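Local coordinates for protein prophenoloxidase b (PDB 3WKY) that is the hemolymph-type precursor of a crustacean phenoloxidase, which once activated probably oxidises phenols at a type 3 dicopper centre, at residues A[320-328]-A[407-418]; A[519-527]-A[635-645]. All coordinates share one frame; numbering follows the deposited sequence. Where two conformers were deposited one is given.

Contact 1. Residues A[320-328]-A[407-418]; sequences YVRLTDNPE and YKLTQPPYTPRQ. With NAG (2-acetamido-2-deoxy-beta-D-glucopyranose), chain E.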
loop_
_atom_site.group_PDB
_atom_site.type_symbol
_atom_site.label_atom_id
_atom_site.label_comp_id
_atom_site.label_asym_id
_atom_site.label_seq_id
_atom_site.Cartn_x
_atom_site.Cartn_y
_atom_site.Cartn_z
ATOM N N TYR A 320 41.897 13.414 4.504
ATOM C CA TYR A 320 41.185 12.372 5.237
ATOM C C TYR A 320 41.599 12.399 6.698
ATOM O O TYR A 320 42.768 12.621 7.008
ATOM C CB TYR A 320 41.450 10.995 4.618
ATOM C CG TYR A 320 40.797 10.834 3.264
ATOM C CD1 TYR A 320 39.419 10.746 3.153
ATOM C CD2 TYR A 320 41.549 10.792 2.097
ATOM C CE1 TYR A 320 38.803 10.599 1.922
ATOM C CE2 TYR A 320 40.940 10.651 0.859
ATOM C CZ TYR A 320 39.565 10.557 0.780
ATOM O OH TYR A 320 38.940 10.417 -0.440
ATOM N N VAL A 321 40.633 12.206 7.592
ATOM C CA VAL A 321 40.901 12.212 9.024
ATOM C C VAL A 321 40.614 10.825 9.582
ATOM O O VAL A 321 39.474 10.356 9.527
ATOM C CB VAL A 321 40.012 13.228 9.776
ATOM C CG1 VAL A 321 40.496 13.374 11.217
ATOM C CG2 VAL A 321 40.025 14.576 9.075
ATOM N N ARG A 322 41.639 10.160 10.113
ATOM C CA ARG A 322 41.457 8.832 10.678
ATOM C C ARG A 322 40.550 8.848 11.906
ATOM O O ARG A 322 40.630 9.761 12.732
ATOM C CB ARG A 322 42.817 8.236 11.064
ATOM C CG ARG A 322 42.729 6.957 11.848
ATOM C CD ARG A 322 44.105 6.305 12.037
ATOM N NE ARG A 322 44.841 6.881 13.157
ATOM C CZ ARG A 322 45.866 6.275 13.751
ATOM N NH1 ARG A 322 46.265 5.082 13.327
ATOM N NH2 ARG A 322 46.480 6.853 14.770
ATOM N N LEU A 323 39.690 7.833 12.016
ATOM C CA LEU A 323 38.855 7.620 13.193
ATOM C C LEU A 323 39.441 6.494 14.030
ATOM O O LEU A 323 39.526 5.351 13.577
ATOM C CB LEU A 323 37.427 7.217 12.782
ATOM C CG LEU A 323 36.624 8.246 11.998
ATOM C CD1 LEU A 323 35.261 7.624 11.610
ATOM C CD2 LEU A 323 36.413 9.511 12.830
ATOM N N THR A 324 39.847 6.799 15.258
ATOM C CA THR A 324 40.346 5.739 16.140
ATOM C C THR A 324 40.143 6.109 17.601
ATOM O O THR A 324 40.292 7.277 17.968
ATOM C CB THR A 324 41.854 5.434 15.867
ATOM O OG1 THR A 324 42.286 4.365 16.714
ATOM C CG2 THR A 324 42.729 6.664 16.130
ATOM N N ASP A 325 39.785 5.128 18.431
ATOM C CA ASP A 325 39.713 5.363 19.867
ATOM C C ASP A 325 40.998 4.872 20.551
ATOM O O ASP A 325 41.059 4.792 21.778
ATOM C CB ASP A 325 38.481 4.702 20.497
ATOM C CG ASP A 325 37.184 5.488 20.241
ATOM O OD1 ASP A 325 37.207 6.458 19.451
ATOM O OD2 ASP A 325 36.144 5.129 20.833
ATOM N N ASN A 326 41.995 4.533 19.731
ATOM C CA ASN A 326 43.380 4.302 20.186
ATOM C C ASN A 326 44.261 5.404 19.574
ATOM O O ASN A 326 45.124 5.114 18.745
ATOM C CB ASN A 326 43.926 2.959 19.665
ATOM C CG ASN A 326 43.318 1.726 20.345
ATOM O OD1 ASN A 326 42.866 1.762 21.489
ATOM N ND2 ASN A 326 43.350 0.602 19.629
ATOM N N PRO A 327 44.034 6.676 19.936
ATOM C CA PRO A 327 44.722 7.719 19.167
ATOM C C PRO A 327 46.206 7.868 19.524
ATOM O O PRO A 327 46.629 7.444 20.595
ATOM C CB PRO A 327 43.989 8.993 19.587
ATOM C CG PRO A 327 43.524 8.706 20.976
ATOM C CD PRO A 327 43.207 7.240 21.021
ATOM N N GLU A 328 46.972 8.465 18.618
ATOM C CA GLU A 328 48.319 8.927 18.935
ATOM C C GLU A 328 48.198 10.110 19.879
ATOM O O GLU A 328 47.139 10.739 19.970
ATOM C CB GLU A 328 49.035 9.377 17.663
ATOM C CG GLU A 328 49.309 8.261 16.671
ATOM C CD GLU A 328 49.865 8.781 15.363
ATOM O OE1 GLU A 328 50.150 9.989 15.280
ATOM O OE2 GLU A 328 50.011 7.981 14.416
ATOM N N TYR A 407 29.921 2.899 15.308
ATOM C CA TYR A 407 31.310 3.312 15.297
ATOM C C TYR A 407 32.119 2.503 16.334
ATOM O O TYR A 407 33.206 1.989 16.021
ATOM C CB TYR A 407 31.476 4.827 15.512
ATOM C CG TYR A 407 32.919 5.097 15.881
ATOM C CD1 TYR A 407 33.913 5.085 14.907
ATOM C CD2 TYR A 407 33.302 5.260 17.213
ATOM C CE1 TYR A 407 35.265 5.263 15.261
ATOM C CE2 TYR A 407 34.632 5.439 17.562
ATOM C CZ TYR A 407 35.605 5.441 16.586
ATOM O OH TYR A 407 36.939 5.613 16.936
ATOM N N LYS A 408 31.604 2.378 17.556
ATOM C CA LYS A 408 32.368 1.636 18.578
ATOM C C LYS A 408 32.726 0.227 18.117
ATOM O O LYS A 408 33.828 -0.256 18.374
ATOM C CB LYS A 408 31.628 1.576 19.918
ATOM C CG LYS A 408 31.526 2.920 20.652
ATOM C CD LYS A 408 32.898 3.373 21.182
ATOM C CE LYS A 408 32.755 4.615 22.083
ATOM N NZ LYS A 408 34.081 4.981 22.713
ATOM N N LEU A 409 31.799 -0.433 17.426
ATOM C CA LEU A 409 32.047 -1.799 16.964
ATOM C C LEU A 409 33.188 -1.906 15.942
ATOM O O LEU A 409 33.761 -2.989 15.751
ATOM C CB LEU A 409 30.761 -2.428 16.411
ATOM C CG LEU A 409 29.692 -2.792 17.445
ATOM C CD1 LEU A 409 28.481 -3.432 16.762
ATOM C CD2 LEU A 409 30.255 -3.710 18.548
ATOM N N THR A 410 33.534 -0.800 15.290
ATOM C CA THR A 410 34.645 -0.836 14.335
ATOM C C THR A 410 36.001 -0.848 15.042
ATOM O O THR A 410 37.029 -1.063 14.409
ATOM C CB THR A 410 34.646 0.354 13.363
ATOM O OG1 THR A 410 34.817 1.577 14.094
ATOM C CG2 THR A 410 33.336 0.405 12.552
ATOM N N GLN A 411 35.996 -0.597 16.342
ATOM C CA GLN A 411 37.257 -0.496 17.083
ATOM C C GLN A 411 37.738 -1.858 17.542
ATOM O O GLN A 411 36.931 -2.733 17.885
ATOM C CB GLN A 411 37.094 0.467 18.263
ATOM C CG GLN A 411 36.718 1.878 17.782
ATOM C CD GLN A 411 37.706 2.401 16.763
ATOM O OE1 GLN A 411 38.854 2.685 17.103
ATOM N NE2 GLN A 411 37.276 2.514 15.495
ATOM N N PRO A 412 39.065 -2.053 17.538
ATOM C CA PRO A 412 39.585 -3.346 18.007
ATOM C C PRO A 412 39.349 -3.505 19.497
ATOM O O PRO A 412 39.341 -2.505 20.222
ATOM C CB PRO A 412 41.095 -3.254 17.719
ATOM C CG PRO A 412 41.408 -1.798 17.729
ATOM C CD PRO A 412 40.133 -1.108 17.164
ATOM N N PRO A 413 39.148 -4.745 19.963
ATOM C CA PRO A 413 38.981 -4.974 21.403
ATOM C C PRO A 413 40.195 -4.437 22.154
ATOM O O PRO A 413 41.288 -4.407 21.582
ATOM C CB PRO A 413 38.963 -6.502 21.515
ATOM C CG PRO A 413 38.486 -6.977 20.157
ATOM C CD PRO A 413 39.041 -5.990 19.171
ATOM N N TYR A 414 39.993 -3.991 23.390
ATOM C CA TYR A 414 41.108 -3.592 24.243
ATOM C C TYR A 414 42.089 -4.754 24.379
ATOM O O TYR A 414 41.677 -5.904 24.553
ATOM C CB TYR A 414 40.604 -3.153 25.620
ATOM C CG TYR A 414 39.819 -1.858 25.571
ATOM C CD1 TYR A 414 40.455 -0.649 25.311
ATOM C CD2 TYR A 414 38.448 -1.843 25.799
ATOM C CE1 TYR A 414 39.736 0.543 25.271
ATOM C CE2 TYR A 414 37.716 -0.651 25.745
ATOM C CZ TYR A 414 38.367 0.527 25.486
ATOM O OH TYR A 414 37.642 1.699 25.440
ATOM N N THR A 415 43.382 -4.453 24.270
ATOM C CA THR A 415 44.430 -5.483 24.415
ATOM C C THR A 415 44.599 -5.869 25.882
ATOM O O THR A 415 44.107 -5.164 26.766
ATOM C CB THR A 415 45.780 -4.973 23.882
ATOM O OG1 THR A 415 46.241 -3.894 24.706
ATOM C CG2 THR A 415 45.638 -4.503 22.431
ATOM N N PRO A 416 45.286 -6.999 26.157
ATOM C CA PRO A 416 45.551 -7.345 27.558
ATOM C C PRO A 416 46.225 -6.199 28.307
ATOM O O PRO A 416 45.853 -5.899 29.443
ATOM C CB PRO A 416 46.500 -8.542 27.438
ATOM C CG PRO A 416 46.055 -9.214 26.166
ATOM C CD PRO A 416 45.639 -8.101 25.237
ATOM N N ARG A 417 47.184 -5.546 27.670
ATOM C CA ARG A 417 47.894 -4.437 28.298
ATOM C C ARG A 417 46.955 -3.267 28.585
ATOM O O ARG A 417 47.083 -2.594 29.608
ATOM C CB ARG A 417 49.055 -3.976 27.414
ATOM C CG ARG A 417 49.932 -2.906 28.048
ATOM C CD ARG A 417 50.617 -3.438 29.308
ATOM N NE ARG A 417 51.347 -2.395 30.024
ATOM C CZ ARG A 417 50.858 -1.704 31.051
ATOM N NH1 ARG A 417 51.599 -0.774 31.635
ATOM N NH2 ARG A 417 49.627 -1.939 31.492
ATOM N N GLN A 418 46.007 -3.016 27.678
ATOM C CA GLN A 418 45.066 -1.918 27.879
ATOM C C GLN A 418 44.085 -2.178 29.019
ATOM O O GLN A 418 43.424 -1.247 29.490
ATOM C CB GLN A 418 44.287 -1.603 26.579
ATOM C CG GLN A 418 45.111 -0.880 25.520
ATOM C CD GLN A 418 44.306 -0.633 24.261
ATOM O OE1 GLN A 418 43.654 -1.542 23.754
ATOM N NE2 GLN A 418 44.354 0.588 23.753
HETATM C C1 NAG E . 52.048 -1.332 37.550
HETATM C C2 NAG E . 51.850 -1.362 36.024
HETATM C C3 NAG E . 52.877 -0.588 35.187
HETATM C C4 NAG E . 53.652 0.479 35.950
HETATM C C5 NAG E . 54.056 -0.073 37.300
HETATM C C6 NAG E . 54.952 0.912 38.046
HETATM C C7 NAG E . 50.797 -3.502 35.412
HETATM C C8 NAG E . 50.873 -4.900 35.953
HETATM N N2 NAG E . 51.884 -2.745 35.566
HETATM O O3 NAG E . 52.208 0.030 34.110
HETATM O O4 NAG E . 54.806 0.850 35.230
HETATM O O5 NAG E . 52.868 -0.280 38.021
HETATM O O6 NAG E . 54.303 2.163 38.126
HETATM O O7 NAG E . 49.766 -3.122 34.856
HETATM O O HOH W 1 38.143 3.118 12.721
HETATM O O HOH W 2 41.045 2.058 15.693
HETATM O O HOH W 3 36.843 2.987 22.625
HETATM O O HOH W 4 42.870 -2.035 21.198
#
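Asp-325 OD1 is gripped by two donors, Tyr-407 OH at 2.7 Å and Ile-335 N, while OD2 of the same carboxylate makes a salt bridge with Lys-408 NZ at 2.8 Å. The contact illustrates how a hemocyanin-type fold joins the loop after strand 320-322, in its copper-containing part, to the chain that follows helix 391-409. The two grips from the segment 407-418 differ in direction. The tyrosine hydroxyl comes down on OD1 from well above the carboxylate plane, whereas the ammonium meets OD2 almost in line with its C-O bond. Glu-637 is a second acid for Lys-408, which would probably favour the charged form of the lysine. Leu-323 CB packs 3.8 Å from Tyr-407 CE1, on the ring.

The same aspartate's backbone N donates to Gln-411 OE1 (2.9 Å, 167°), reached because the glutamine chain bends at chi2 (-54°). Next to it, Thr-324 OG1 accepts from Asn-326 N in an ST turn. Asn-326 OD1, also bonded by Arg-638, receives Gln-418 NE2 at 3.0 Å. Gln-418 closes a capping box with Thr-415, its OE1 accepting Thr-415 N on an in-plane lone pair.

Contact 2. Residues A[519-527]-A[635-645]; sequences NYASLLRYW and PLERRSSKATI. With EDO (1,2-ethanediol), chain N.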
loop_
_atom_site.group_PDB
_atom_site.type_symbol
_atom_site.label_atom_id
_atom_site.label_comp_id
_atom_site.label_asym_id
_atom_site.label_seq_id
_atom_site.Cartn_x
_atom_site.Cartn_y
_atom_site.Cartn_z
ATOM N N ASN A 519 24.035 -11.360 26.985
ATOM C CA ASN A 519 25.450 -11.634 26.759
ATOM C C ASN A 519 26.266 -10.342 26.768
ATOM O O ASN A 519 25.697 -9.259 26.916
ATOM C CB ASN A 519 25.677 -12.456 25.479
ATOM C CG ASN A 519 25.276 -11.717 24.200
ATOM O OD1 ASN A 519 24.964 -10.523 24.204
ATOM N ND2 ASN A 519 25.309 -12.440 23.082
ATOM N N TYR A 520 27.585 -10.459 26.630
ATOM C CA TYR A 520 28.460 -9.293 26.625
ATOM C C TYR A 520 28.049 -8.276 25.556
ATOM O O TYR A 520 27.974 -7.080 25.831
ATOM C CB TYR A 520 29.928 -9.709 26.427
ATOM C CG TYR A 520 30.896 -8.543 26.402
ATOM C CD1 TYR A 520 31.087 -7.790 25.252
ATOM C CD2 TYR A 520 31.630 -8.195 27.545
ATOM C CE1 TYR A 520 31.964 -6.721 25.228
ATOM C CE2 TYR A 520 32.510 -7.123 27.531
ATOM C CZ TYR A 520 32.672 -6.392 26.376
ATOM O OH TYR A 520 33.550 -5.330 26.338
ATOM N N ALA A 521 27.817 -8.747 24.335
ATOM C CA ALA A 521 27.468 -7.848 23.230
ATOM C C ALA A 521 26.200 -7.028 23.498
ATOM O O ALA A 521 26.143 -5.833 23.178
ATOM C CB ALA A 521 27.337 -8.637 21.925
ATOM N N SER A 522 25.186 -7.667 24.067
ATOM C CA SER A 522 23.930 -6.979 24.363
ATOM C C SER A 522 24.082 -6.015 25.527
ATOM O O SER A 522 23.470 -4.950 25.538
ATOM C CB SER A 522 22.819 -7.987 24.672
ATOM O OG SER A 522 22.611 -8.848 23.566
ATOM N N LEU A 523 24.899 -6.390 26.512
ATOM C CA LEU A 523 25.094 -5.540 27.680
ATOM C C LEU A 523 25.784 -4.224 27.346
ATOM O O LEU A 523 25.603 -3.236 28.054
ATOM C CB LEU A 523 25.881 -6.295 28.772
ATOM C CG LEU A 523 25.104 -7.408 29.475
ATOM C CD1 LEU A 523 26.052 -8.240 30.378
ATOM C CD2 LEU A 523 23.993 -6.819 30.311
ATOM N N LEU A 524 26.584 -4.201 26.281
ATOM C CA LEU A 524 27.216 -2.949 25.848
ATOM C C LEU A 524 26.206 -1.819 25.653
ATOM O O LEU A 524 26.530 -0.647 25.840
ATOM C CB LEU A 524 27.982 -3.133 24.538
ATOM C CG LEU A 524 29.225 -4.016 24.539
ATOM C CD1 LEU A 524 29.826 -4.063 23.140
ATOM C CD2 LEU A 524 30.253 -3.497 25.545
ATOM N N ARG A 525 24.978 -2.161 25.285
ATOM C CA ARG A 525 23.999 -1.116 24.987
ATOM C C ARG A 525 23.354 -0.616 26.279
ATOM O O ARG A 525 22.583 0.349 26.253
ATOM C CB ARG A 525 22.910 -1.631 24.036
ATOM C CG ARG A 525 23.434 -2.382 22.796
ATOM C CD ARG A 525 24.452 -1.559 21.976
ATOM N NE ARG A 525 24.024 -0.179 21.730
ATOM C CZ ARG A 525 23.176 0.187 20.766
ATOM N NH1 ARG A 525 22.631 -0.732 19.974
ATOM N NH2 ARG A 525 22.858 1.468 20.608
ATOM N N TYR A 526 23.661 -1.281 27.396
ATOM C CA TYR A 526 23.021 -0.983 28.685
ATOM C C TYR A 526 23.908 -0.336 29.759
ATOM O O TYR A 526 23.384 0.352 30.620
ATOM C CB TYR A 526 22.381 -2.243 29.296
ATOM C CG TYR A 526 21.001 -2.583 28.755
ATOM C CD1 TYR A 526 19.857 -2.072 29.352
ATOM C CD2 TYR A 526 20.847 -3.425 27.656
ATOM C CE1 TYR A 526 18.584 -2.384 28.861
ATOM C CE2 TYR A 526 19.581 -3.739 27.158
ATOM C CZ TYR A 526 18.462 -3.226 27.772
ATOM O OH TYR A 526 17.207 -3.538 27.290
ATOM N N TRP A 527 25.221 -0.580 29.758
ATOM C CA TRP A 527 26.050 -0.118 30.891
ATOM C C TRP A 527 25.892 1.375 31.169
ATOM O O TRP A 527 26.037 2.188 30.258
ATOM C CB TRP A 527 27.530 -0.417 30.659
ATOM C CG TRP A 527 27.825 -1.876 30.609
ATOM C CD1 TRP A 527 28.247 -2.592 29.523
ATOM C CD2 TRP A 527 27.719 -2.808 31.695
ATOM N NE1 TRP A 527 28.413 -3.911 29.869
ATOM C CE2 TRP A 527 28.095 -4.072 31.193
ATOM C CE3 TRP A 527 27.351 -2.694 33.040
ATOM C CZ2 TRP A 527 28.110 -5.222 31.992
ATOM C CZ3 TRP A 527 27.351 -3.841 33.832
ATOM C CH2 TRP A 527 27.727 -5.090 33.301
ATOM N N PRO A 635 35.867 0.227 30.325
ATOM C CA PRO A 635 36.183 -0.483 29.082
ATOM C C PRO A 635 34.939 -1.060 28.396
ATOM O O PRO A 635 35.074 -1.852 27.462
ATOM C CB PRO A 635 37.036 -1.644 29.591
ATOM C CG PRO A 635 36.412 -1.983 30.914
ATOM C CD PRO A 635 35.856 -0.688 31.484
ATOM N N LEU A 636 33.755 -0.653 28.840
ATOM C CA LEU A 636 32.523 -1.333 28.453
ATOM C C LEU A 636 31.791 -0.665 27.277
ATOM O O LEU A 636 30.560 -0.643 27.242
ATOM C CB LEU A 636 31.590 -1.446 29.660
ATOM C CG LEU A 636 32.216 -2.218 30.835
ATOM C CD1 LEU A 636 31.256 -2.240 32.012
ATOM C CD2 LEU A 636 32.578 -3.631 30.401
ATOM N N GLU A 637 32.550 -0.123 26.328
ATOM C CA GLU A 637 31.954 0.346 25.077
ATOM C C GLU A 637 32.625 -0.291 23.865
ATOM O O GLU A 637 32.363 0.110 22.735
ATOM C CB GLU A 637 31.975 1.882 24.974
ATOM C CG GLU A 637 33.096 2.565 25.775
ATOM C CD GLU A 637 34.476 2.237 25.252
ATOM O OE1 GLU A 637 35.147 1.354 25.848
ATOM O OE2 GLU A 637 34.913 2.878 24.268
ATOM N N ARG A 638 33.472 -1.299 24.084
ATOM C CA ARG A 638 34.061 -2.020 22.951
ATOM C C ARG A 638 33.681 -3.492 22.933
ATOM O O ARG A 638 33.362 -4.083 23.963
ATOM C CB ARG A 638 35.601 -1.920 22.929
ATOM C CG ARG A 638 36.140 -0.565 22.499
ATOM C CD ARG A 638 37.591 -0.643 22.047
ATOM N NE ARG A 638 38.239 0.666 22.118
ATOM C CZ ARG A 638 39.538 0.870 21.920
ATOM N NH1 ARG A 638 40.339 -0.147 21.608
ATOM N NH2 ARG A 638 40.035 2.089 22.042
ATOM N N ARG A 639 33.766 -4.091 21.752
ATOM C CA ARG A 639 33.493 -5.510 21.638
ATOM C C ARG A 639 34.623 -6.313 22.280
ATOM O O ARG A 639 35.739 -5.807 22.482
ATOM C CB ARG A 639 33.322 -5.910 20.176
ATOM C CG ARG A 639 34.580 -5.781 19.350
ATOM C CD ARG A 639 34.233 -5.887 17.868
ATOM N NE ARG A 639 35.243 -6.633 17.127
ATOM C CZ ARG A 639 36.201 -6.078 16.393
ATOM N NH1 ARG A 639 36.285 -4.758 16.283
ATOM N NH2 ARG A 639 37.073 -6.850 15.759
ATOM N N SER A 640 34.317 -7.558 22.612
ATOM C CA SER A 640 35.280 -8.473 23.232
ATOM C C SER A 640 35.100 -9.852 22.634
ATOM O O SER A 640 34.005 -10.197 22.203
ATOM C CB SER A 640 35.029 -8.581 24.735
ATOM O OG SER A 640 35.887 -9.573 25.306
ATOM N N SER A 641 36.160 -10.659 22.611
ATOM C CA SER A 641 35.999 -12.034 22.168
ATOM C C SER A 641 35.237 -12.842 23.221
ATOM O O SER A 641 34.684 -13.892 22.911
ATOM C CB SER A 641 37.350 -12.678 21.885
ATOM O OG SER A 641 38.145 -12.656 23.050
ATOM N N LYS A 642 35.187 -12.340 24.454
ATOM C CA LYS A 642 34.464 -13.021 25.524
ATOM C C LYS A 642 32.964 -12.936 25.298
ATOM O O LYS A 642 32.430 -11.858 24.994
ATOM C CB LYS A 642 34.813 -12.429 26.892
ATOM C CG LYS A 642 36.287 -12.599 27.281
ATOM C CD LYS A 642 36.647 -14.075 27.418
ATOM C CE LYS A 642 38.084 -14.262 27.908
ATOM N NZ LYS A 642 39.090 -13.742 26.936
ATOM N N ALA A 643 32.285 -14.067 25.461
ATOM C CA ALA A 643 30.851 -14.143 25.180
ATOM C C ALA A 643 29.999 -13.502 26.267
ATOM O O ALA A 643 28.935 -12.974 25.980
ATOM C CB ALA A 643 30.421 -15.587 24.969
ATOM N N THR A 644 30.451 -13.570 27.517
ATOM C CA THR A 644 29.659 -13.071 28.640
ATOM C C THR A 644 30.444 -12.069 29.477
ATOM O O THR A 644 31.678 -12.023 29.402
ATOM C CB THR A 644 29.168 -14.222 29.537
ATOM O OG1 THR A 644 30.292 -14.878 30.147
ATOM C CG2 THR A 644 28.372 -15.238 28.722
ATOM N N ILE A 645 29.732 -11.254 30.254
ATOM C CA ILE A 645 30.399 -10.297 31.127
ATOM C C ILE A 645 31.138 -11.080 32.211
ATOM O O ILE A 645 32.211 -10.674 32.631
ATOM C CB ILE A 645 29.426 -9.238 31.723
ATOM C CG1 ILE A 645 30.193 -8.154 32.488
ATOM C CG2 ILE A 645 28.336 -9.886 32.577
ATOM C CD1 ILE A 645 31.162 -7.361 31.600
HETATM C C1 EDO N . 36.029 -9.647 18.763
HETATM O O1 EDO N . 36.726 -8.778 17.852
HETATM C C2 EDO N . 34.592 -9.810 18.274
HETATM O O2 EDO N . 33.652 -9.412 19.285
HETATM O O HOH W 5 36.078 -4.235 26.752
HETATM O O HOH W 6 28.553 -11.455 23.510
HETATM O O HOH W 7 28.529 0.934 26.450
#
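Tyr-520 is bonded to the segment 635-645 at both its ends, a compact example of how one aromatic residue can fasten a helical turn to a long irregular loop. Among the hydrogen bonds, its backbone N donates to Ala-643 O (2.9 Å, 167°), while at the far end of the ring its OH donates to Arg-638 O at 2.7 Å, nearly straight on to the carbonyl. The side chain spans the loop because CG lies opposite the backbone N (chi1 180°). A water that donates to Tyr-520 OH and to Pro-635 O adds a second tie there, and another joins Leu-524 O to Leu-636 O. Asn-519 OD1 caps the helix by accepting from Ser-522 N.

CH-pi contacts form the second group. Ser-640 CB sits over one face of the Tyr-520 ring, 3.8 Å from its centroid, and Leu-636 CD1 lies above the centre of the five-membered ring of Trp-527, 3.6 Å from that centroid. A phenylalanine in place of Tyr-520 would keep the ring over Ser-640 but would probably leave Arg-638 O without its hydroxyl donor.

The remaining contacts are apolar. Ile-645 meets two side chains of the helical segment with different branches: its CG2 touches Leu-523 CD1 at 3.6 Å, and its CG1 packs at the same distance, 3.6 Å, from Trp-527 CZ2. Leu-524 instead turns its methyls to the loop backbone, CD2 lying 3.3 Å from Leu-636 O. Phe-648, in the helix that Thr-644 caps through Asp-647 N, also meets the Tyr-520 ring. Together the residues pack the short helix 520-523, just ahead of strand 528-534, against the loop between strand 588-598 and helix 645-650, within the Ig-like domain of the hemocyanin family.

The two contacts, with centres 16 Å apart, are in series along the chain but meet through the loop 635-645. Glu-637, which belongs to contact 2, reaches into contact 1 with both oxygens: OE1 lies 2.6 Å from Tyr-414 OH, probably a hydrogen bond, and OE2 makes a salt bridge of 2.7 Å with Lys-408 NZ. Its neighbour Arg-638 donates to Pro-412 O through NH1 and makes a cation-pi contact with Tyr-414. Glu-637 and Arg-638 thus tie the chain leaving helix 391-409 to the loop that contact 2 packs. That helix carries His-397 of the dicopper pocket, although neither contact holds a pocket residue. Both also border a second subunit.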